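Local atomic coordinates of Cobalt/magnesium transport protein CorA (Methanocaldococcus jannaschii, PDB entry 4EGW), a protein that mediates the influx of magnesium ions across the cell membrane as a homopentameric channel that closes when cytoplasmic magnesium is high. Residues Ile98-Glu106 and Leu162-Ile172. Sequence-based numbering, arbitrary orientation.
Sequences IIYKAPLFE and LNEITRSYSRI
Pro103 sets its CG over the centre of one face of the Tyr169 ring, 3.6 Å from the centroid, a CH-pi contact. Proline suits this place: it has no N-H to satisfy, and its rigid, compact ring presents C-H groups to the pi face. With CG beside its own backbone N (chi1 -80°), the Tyr169 ring leans from the helix toward strand 96-104, and its OH donates to Lys101 O at 2.6 Å. That hydroxyl stands above the carbonyl plane, with a C=O...OH angle of 101°, while Asn216 ND2 of helix 193-225 gives the same oxygen a second bond. A phenylalanine in place of Tyr169 could keep the CH-pi contact with Pro103 but would probably cost Lys101 O one of its two donors and let the ring turn more easily.

Nearer the start of the strand segment, Leu162 CG sits over one face of the Tyr100 ring, 4.1 Å from its centroid. Ile165 divides its branches, CD1 reaching Tyr100 CD2 at 3.6 Å and CG2 meeting Ala102 CB, whose small methyl lets the helix come close. At the other end Ile172 CD1 touches both Pro103 CB and Phe105 CE2, beside Arg171, whose guanidinium pairs with Asp178 of the second subunit. Apolar groups thus fill most of this buried seam between helix 156-186 and the sheet, while the phenol OH helps satisfy a strand carbonyl and fixes the ring against it.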
ATOM      1  N   ILE A  98      16.401  -9.974  14.212  1.00 54.51           N
ATOM      2  CA  ILE A  98      15.002  -9.582  14.246  1.00 48.64           C
ATOM      3  C   ILE A  98      14.143 -10.693  13.673  1.00 46.18           C
ATOM      4  O   ILE A  98      14.358 -11.164  12.555  1.00 50.37           O
ATOM      5  CB  ILE A  98      14.712  -8.281  13.459  1.00 51.81           C
ATOM      6  CG1 ILE A  98      15.775  -7.209  13.740  1.00 53.33           C
ATOM      7  CG2 ILE A  98      13.288  -7.775  13.773  1.00 46.34           C
ATOM      8  CD1 ILE A  98      17.030  -7.351  12.909  1.00 55.23           C
ATOM      9  N   ILE A  99      13.189 -11.126  14.477  1.00 45.48           N
ATOM     10  CA  ILE A  99      12.135 -12.004  14.024  1.00 51.27           C
ATOM     11  C   ILE A  99      10.985 -11.080  13.667  1.00 52.88           C
ATOM     12  O   ILE A  99      10.724 -10.097  14.366  1.00 56.90           O
ATOM     13  CB  ILE A  99      11.691 -12.976  15.153  1.00 35.55           C
ATOM     14  CG1 ILE A  99      12.896 -13.763  15.701  1.00 30.97           C
ATOM     15  CG2 ILE A  99      10.560 -13.904  14.671  1.00 32.67           C
ATOM     16  CD1 ILE A  99      13.644 -14.568  14.655  1.00 28.44           C
ATOM     17  N   TYR A 100      10.300 -11.367  12.575  1.00 45.72           N
ATOM     18  CA  TYR A 100       9.211 -10.502  12.187  1.00 36.88           C
ATOM     19  C   TYR A 100       8.130 -11.320  11.520  1.00 44.03           C
ATOM     20  O   TYR A 100       8.422 -12.321  10.868  1.00 46.08           O
ATOM     21  CB  TYR A 100       9.736  -9.446  11.237  1.00 35.59           C
ATOM     22  CG  TYR A 100       9.053  -8.118  11.362  1.00 39.07           C
ATOM     23  CD1 TYR A 100       9.347  -7.264  12.410  1.00 41.28           C
ATOM     24  CD2 TYR A 100       8.116  -7.711  10.422  1.00 44.64           C
ATOM     25  CE1 TYR A 100       8.725  -6.036  12.522  1.00 47.80           C
ATOM     26  CE2 TYR A 100       7.491  -6.488  10.522  1.00 48.66           C
ATOM     27  CZ  TYR A 100       7.798  -5.650  11.572  1.00 49.78           C
ATOM     28  OH  TYR A 100       7.168  -4.430  11.668  1.00 53.32           O
ATOM     29  N   LYS A 101       6.878 -10.909  11.705  1.00 48.16           N
ATOM     30  CA  LYS A 101       5.750 -11.599  11.088  1.00 44.80           C
ATOM     31  C   LYS A 101       5.310 -10.913   9.805  1.00 42.80           C
ATOM     32  O   LYS A 101       4.911  -9.747   9.805  1.00 39.90           O
ATOM     33  CB  LYS A 101       4.564 -11.695  12.046  1.00 44.14           C
ATOM     34  CG  LYS A 101       4.715 -12.764  13.110  1.00 46.27           C
ATOM     35  CD  LYS A 101       4.240 -14.128  12.645  1.00 32.81           C
ATOM     36  CE  LYS A 101       4.564 -15.151  13.690  1.00 28.29           C
ATOM     37  NZ  LYS A 101       4.098 -16.477  13.232  1.00 43.03           N
ATOM     38  N   ALA A 102       5.366 -11.662   8.715  1.00 40.88           N
ATOM     39  CA  ALA A 102       4.959 -11.161   7.428  1.00 40.58           C
ATOM     40  C   ALA A 102       3.765 -11.972   6.944  1.00 41.58           C
ATOM     41  O   ALA A 102       3.638 -13.156   7.267  1.00 40.25           O
ATOM     42  CB  ALA A 102       6.098 -11.286   6.464  1.00 41.06           C
ATOM     43  N   PRO A 103       2.876 -11.335   6.172  1.00 37.64           N
ATOM     44  CA  PRO A 103       1.727 -12.039   5.600  1.00 37.79           C
ATOM     45  C   PRO A 103       2.163 -13.279   4.803  1.00 37.67           C
ATOM     46  O   PRO A 103       3.214 -13.284   4.171  1.00 47.23           O
ATOM     47  CB  PRO A 103       1.104 -10.983   4.670  1.00 40.77           C
ATOM     48  CG  PRO A 103       1.542  -9.677   5.232  1.00 40.81           C
ATOM     49  CD  PRO A 103       2.944  -9.933   5.716  1.00 40.98           C
ATOM     50  N   LEU A 104       1.351 -14.325   4.852  1.00 34.77           N
ATOM     51  CA  LEU A 104       1.634 -15.579   4.167  1.00 32.37           C
ATOM     52  C   LEU A 104       0.404 -15.922   3.355  1.00 41.94           C
ATOM     53  O   LEU A 104      -0.721 -15.866   3.852  1.00 47.81           O
ATOM     54  CB  LEU A 104       1.897 -16.679   5.185  1.00 29.05           C
ATOM     55  CG  LEU A 104       1.960 -18.108   4.658  1.00 41.63           C
ATOM     56  CD1 LEU A 104       3.057 -18.243   3.633  1.00 29.85           C
ATOM     57  CD2 LEU A 104       2.149 -19.113   5.800  1.00 44.63           C
ATOM     58  N   PHE A 105       0.604 -16.281   2.101  1.00 50.86           N
ATOM     59  CA  PHE A 105      -0.528 -16.437   1.204  1.00 58.86           C
ATOM     60  C   PHE A 105      -0.763 -17.900   0.857  1.00 59.38           C
ATOM     61  O   PHE A 105       0.178 -18.681   0.709  1.00 51.72           O
ATOM     62  CB  PHE A 105      -0.321 -15.588  -0.046  1.00 62.67           C
ATOM     63  CG  PHE A 105       0.362 -14.266   0.226  1.00 66.12           C
ATOM     64  CD1 PHE A 105       1.671 -14.225   0.700  1.00 68.91           C
ATOM     65  CD2 PHE A 105      -0.290 -13.069  -0.004  1.00 62.63           C
ATOM     66  CE1 PHE A 105       2.304 -13.016   0.947  1.00 64.75           C
ATOM     67  CE2 PHE A 105       0.344 -11.861   0.233  1.00 58.87           C
ATOM     68  CZ  PHE A 105       1.638 -11.834   0.712  1.00 58.50           C
ATOM     69  N   GLU A 106      -2.037 -18.262   0.779  1.00 66.63           N
ATOM     70  CA  GLU A 106      -2.469 -19.625   0.516  1.00 78.68           C
ATOM     71  C   GLU A 106      -3.877 -19.502  -0.032  1.00 82.86           C
ATOM     72  O   GLU A 106      -4.321 -18.400  -0.359  1.00 79.47           O
ATOM     73  CB  GLU A 106      -2.501 -20.439   1.814  1.00 87.52           C
ATOM     74  CG  GLU A 106      -1.344 -20.166   2.770  1.00 89.85           C
ATOM     75  CD  GLU A 106      -1.769 -20.178   4.232  1.00 87.40           C
ATOM     76  OE1 GLU A 106      -2.809 -20.798   4.548  1.00 89.30           O
ATOM     77  OE2 GLU A 106      -1.061 -19.559   5.058  1.00 81.16           O
ATOM     78  N   LEU A 162      11.057  -4.235   6.451  1.00 37.89           N
ATOM     79  CA  LEU A 162       9.996  -4.117   7.449  1.00 42.84           C
ATOM     80  C   LEU A 162       8.829  -3.345   6.853  1.00 46.02           C
ATOM     81  O   LEU A 162       7.658  -3.706   7.024  1.00 49.86           O
ATOM     82  CB  LEU A 162      10.510  -3.413   8.701  1.00 40.15           C
ATOM     83  CG  LEU A 162      11.094  -4.339   9.777  1.00 41.94           C
ATOM     84  CD1 LEU A 162      11.906  -5.475   9.175  1.00 44.68           C
ATOM     85  CD2 LEU A 162      11.906  -3.571  10.811  1.00 36.39           C
ATOM     86  N   ASN A 163       9.161  -2.286   6.130  1.00 39.74           N
ATOM     87  CA  ASN A 163       8.145  -1.498   5.476  1.00 43.90           C
ATOM     88  C   ASN A 163       7.385  -2.313   4.448  1.00 52.94           C
ATOM     89  O   ASN A 163       6.158  -2.386   4.494  1.00 64.80           O
ATOM     90  CB  ASN A 163       8.750  -0.289   4.790  1.00 44.59           C
ATOM     91  CG  ASN A 163       7.750   0.819   4.620  1.00 48.02           C
ATOM     92  OD1 ASN A 163       6.877   1.018   5.476  1.00 47.90           O
ATOM     93  ND2 ASN A 163       7.858   1.548   3.521  1.00 48.96           N
ATOM     94  N   GLU A 164       8.107  -2.911   3.506  1.00 45.24           N
ATOM     95  CA  GLU A 164       7.450  -3.709   2.487  1.00 40.60           C
ATOM     96  C   GLU A 164       6.575  -4.752   3.130  1.00 42.05           C
ATOM     97  O   GLU A 164       5.466  -4.998   2.667  1.00 53.76           O
ATOM     98  CB  GLU A 164       8.443  -4.367   1.540  1.00 44.71           C
ATOM     99  CG  GLU A 164       8.774  -3.522   0.323  1.00 45.74           C
ATOM    100  CD  GLU A 164       7.535  -2.935  -0.334  1.00 48.03           C
ATOM    101  OE1 GLU A 164       6.522  -3.666  -0.470  1.00 45.30           O
ATOM    102  OE2 GLU A 164       7.577  -1.737  -0.704  1.00 49.81           O
ATOM    103  N   ILE A 165       7.051  -5.360   4.207  1.00 43.89           N
ATOM    104  CA  ILE A 165       6.219  -6.330   4.891  1.00 44.55           C
ATOM    105  C   ILE A 165       4.968  -5.602   5.313  1.00 46.91           C
ATOM    106  O   ILE A 165       3.866  -5.935   4.879  1.00 45.67           O
ATOM    107  CB  ILE A 165       6.901  -6.885   6.133  1.00 47.33           C
ATOM    108  CG1 ILE A 165       8.147  -7.676   5.743  1.00 45.78           C
ATOM    109  CG2 ILE A 165       5.940  -7.756   6.921  1.00 48.09           C
ATOM    110  CD1 ILE A 165       8.858  -8.274   6.931  1.00 45.11           C
ATOM    111  N   THR A 166       5.151  -4.555   6.111  1.00 47.50           N
ATOM    112  CA  THR A 166       4.013  -3.819   6.649  1.00 45.40           C
ATOM    113  C   THR A 166       3.026  -3.465   5.539  1.00 42.19           C
ATOM    114  O   THR A 166       1.804  -3.528   5.726  1.00 44.31           O
ATOM    115  CB  THR A 166       4.461  -2.565   7.409  1.00 45.73           C
ATOM    116  OG1 THR A 166       5.407  -2.935   8.425  1.00 49.59           O
ATOM    117  CG2 THR A 166       3.265  -1.887   8.061  1.00 39.78           C
ATOM    118  N   ARG A 167       3.571  -3.117   4.379  1.00 37.97           N
ATOM    119  CA  ARG A 167       2.772  -2.821   3.198  1.00 33.56           C
ATOM    120  C   ARG A 167       2.047  -4.047   2.660  1.00 40.65           C
ATOM    121  O   ARG A 167       0.969  -3.928   2.068  1.00 33.12           O
ATOM    122  CB  ARG A 167       3.650  -2.218   2.118  1.00 29.28           C
ATOM    123  CG  ARG A 167       3.546  -0.714   2.058  1.00 39.44           C
ATOM    124  CD  ARG A 167       4.450  -0.145   0.968  1.00 52.65           C
ATOM    125  NE  ARG A 167       4.281  -0.821  -0.314  1.00 60.72           N
ATOM    126  CZ  ARG A 167       3.618  -0.310  -1.344  1.00 69.94           C
ATOM    127  NH1 ARG A 167       3.058   0.889  -1.247  1.00 70.64           N
ATOM    128  NH2 ARG A 167       3.523  -0.992  -2.477  1.00 76.20           N
ATOM    129  N   SER A 168       2.640  -5.224   2.857  1.00 49.76           N
ATOM    130  CA  SER A 168       1.946  -6.474   2.555  1.00 51.62           C
ATOM    131  C   SER A 168       0.655  -6.472   3.356  1.00 51.09           C
ATOM    132  O   SER A 168      -0.432  -6.613   2.813  1.00 50.68           O
ATOM    133  CB  SER A 168       2.784  -7.698   2.955  1.00 54.58           C
ATOM    134  OG  SER A 168       4.050  -7.728   2.319  1.00 59.69           O
ATOM    135  N   TYR A 169       0.785  -6.292   4.662  1.00 46.90           N
ATOM    136  CA  TYR A 169      -0.368  -6.307   5.540  1.00 43.38           C
ATOM    137  C   TYR A 169      -1.406  -5.290   5.103  1.00 43.17           C
ATOM    138  O   TYR A 169      -2.604  -5.606   5.000  1.00 36.45           O
ATOM    139  CB  TYR A 169       0.060  -5.962   6.949  1.00 40.33           C
ATOM    140  CG  TYR A 169       0.687  -7.085   7.738  1.00 36.54           C
ATOM    141  CD1 TYR A 169      -0.093  -8.101   8.260  1.00 38.13           C
ATOM    142  CD2 TYR A 169       2.050  -7.097   8.018  1.00 33.94           C
ATOM    143  CE1 TYR A 169       0.464  -9.115   9.027  1.00 35.90           C
ATOM    144  CE2 TYR A 169       2.615  -8.112   8.781  1.00 31.31           C
ATOM    145  CZ  TYR A 169       1.812  -9.111   9.284  1.00 31.66           C
ATOM    146  OH  TYR A 169       2.344 -10.121  10.042  1.00 34.75           O
ATOM    147  N   SER A 170      -0.941  -4.067   4.866  1.00 43.70           N
ATOM    148  CA  SER A 170      -1.832  -2.946   4.573  1.00 38.98           C
ATOM    149  C   SER A 170      -2.571  -3.175   3.272  1.00 42.85           C
ATOM    150  O   SER A 170      -3.714  -2.753   3.102  1.00 48.85           O
ATOM    151  CB  SER A 170      -1.063  -1.631   4.492  1.00 32.06           C
ATOM    152  OG  SER A 170      -1.969  -0.565   4.272  1.00 40.25           O
ATOM    153  N   ARG A 171      -1.911  -3.853   2.349  1.00 38.90           N
ATOM    154  CA  ARG A 171      -2.531  -4.160   1.079  1.00 35.55           C
ATOM    155  C   ARG A 171      -3.719  -5.088   1.291  1.00 42.64           C
ATOM    156  O   ARG A 171      -4.787  -4.904   0.716  1.00 52.72           O
ATOM    157  CB  ARG A 171      -1.513  -4.821   0.160  1.00 34.92           C
ATOM    158  CG  ARG A 171      -2.006  -4.994  -1.259  1.00 41.84           C
ATOM    159  CD  ARG A 171      -2.382  -6.438  -1.560  1.00 42.57           C
ATOM    160  NE  ARG A 171      -1.217  -7.318  -1.574  1.00 49.80           N
ATOM    161  CZ  ARG A 171      -1.013  -8.276  -2.476  1.00 56.93           C
ATOM    162  NH1 ARG A 171      -1.891  -8.480  -3.450  1.00 54.12           N
ATOM    163  NH2 ARG A 171       0.078  -9.030  -2.406  1.00 62.13           N
ATOM    164  N   ILE A 172      -3.522  -6.089   2.134  1.00 41.72           N
ATOM    165  CA  ILE A 172      -4.498  -7.146   2.308  1.00 44.57           C
ATOM    166  C   ILE A 172      -5.674  -6.710   3.176  1.00 43.41           C
ATOM    167  O   ILE A 172      -6.809  -7.128   2.953  1.00 45.78           O
ATOM    168  CB  ILE A 172      -3.835  -8.394   2.895  1.00 45.65           C
ATOM    169  CG1 ILE A 172      -2.623  -8.782   2.038  1.00 45.40           C
ATOM    170  CG2 ILE A 172      -4.834  -9.528   2.985  1.00 42.18           C
ATOM    171  CD1 ILE A 172      -1.592  -9.657   2.757  1.00 49.87           C
TER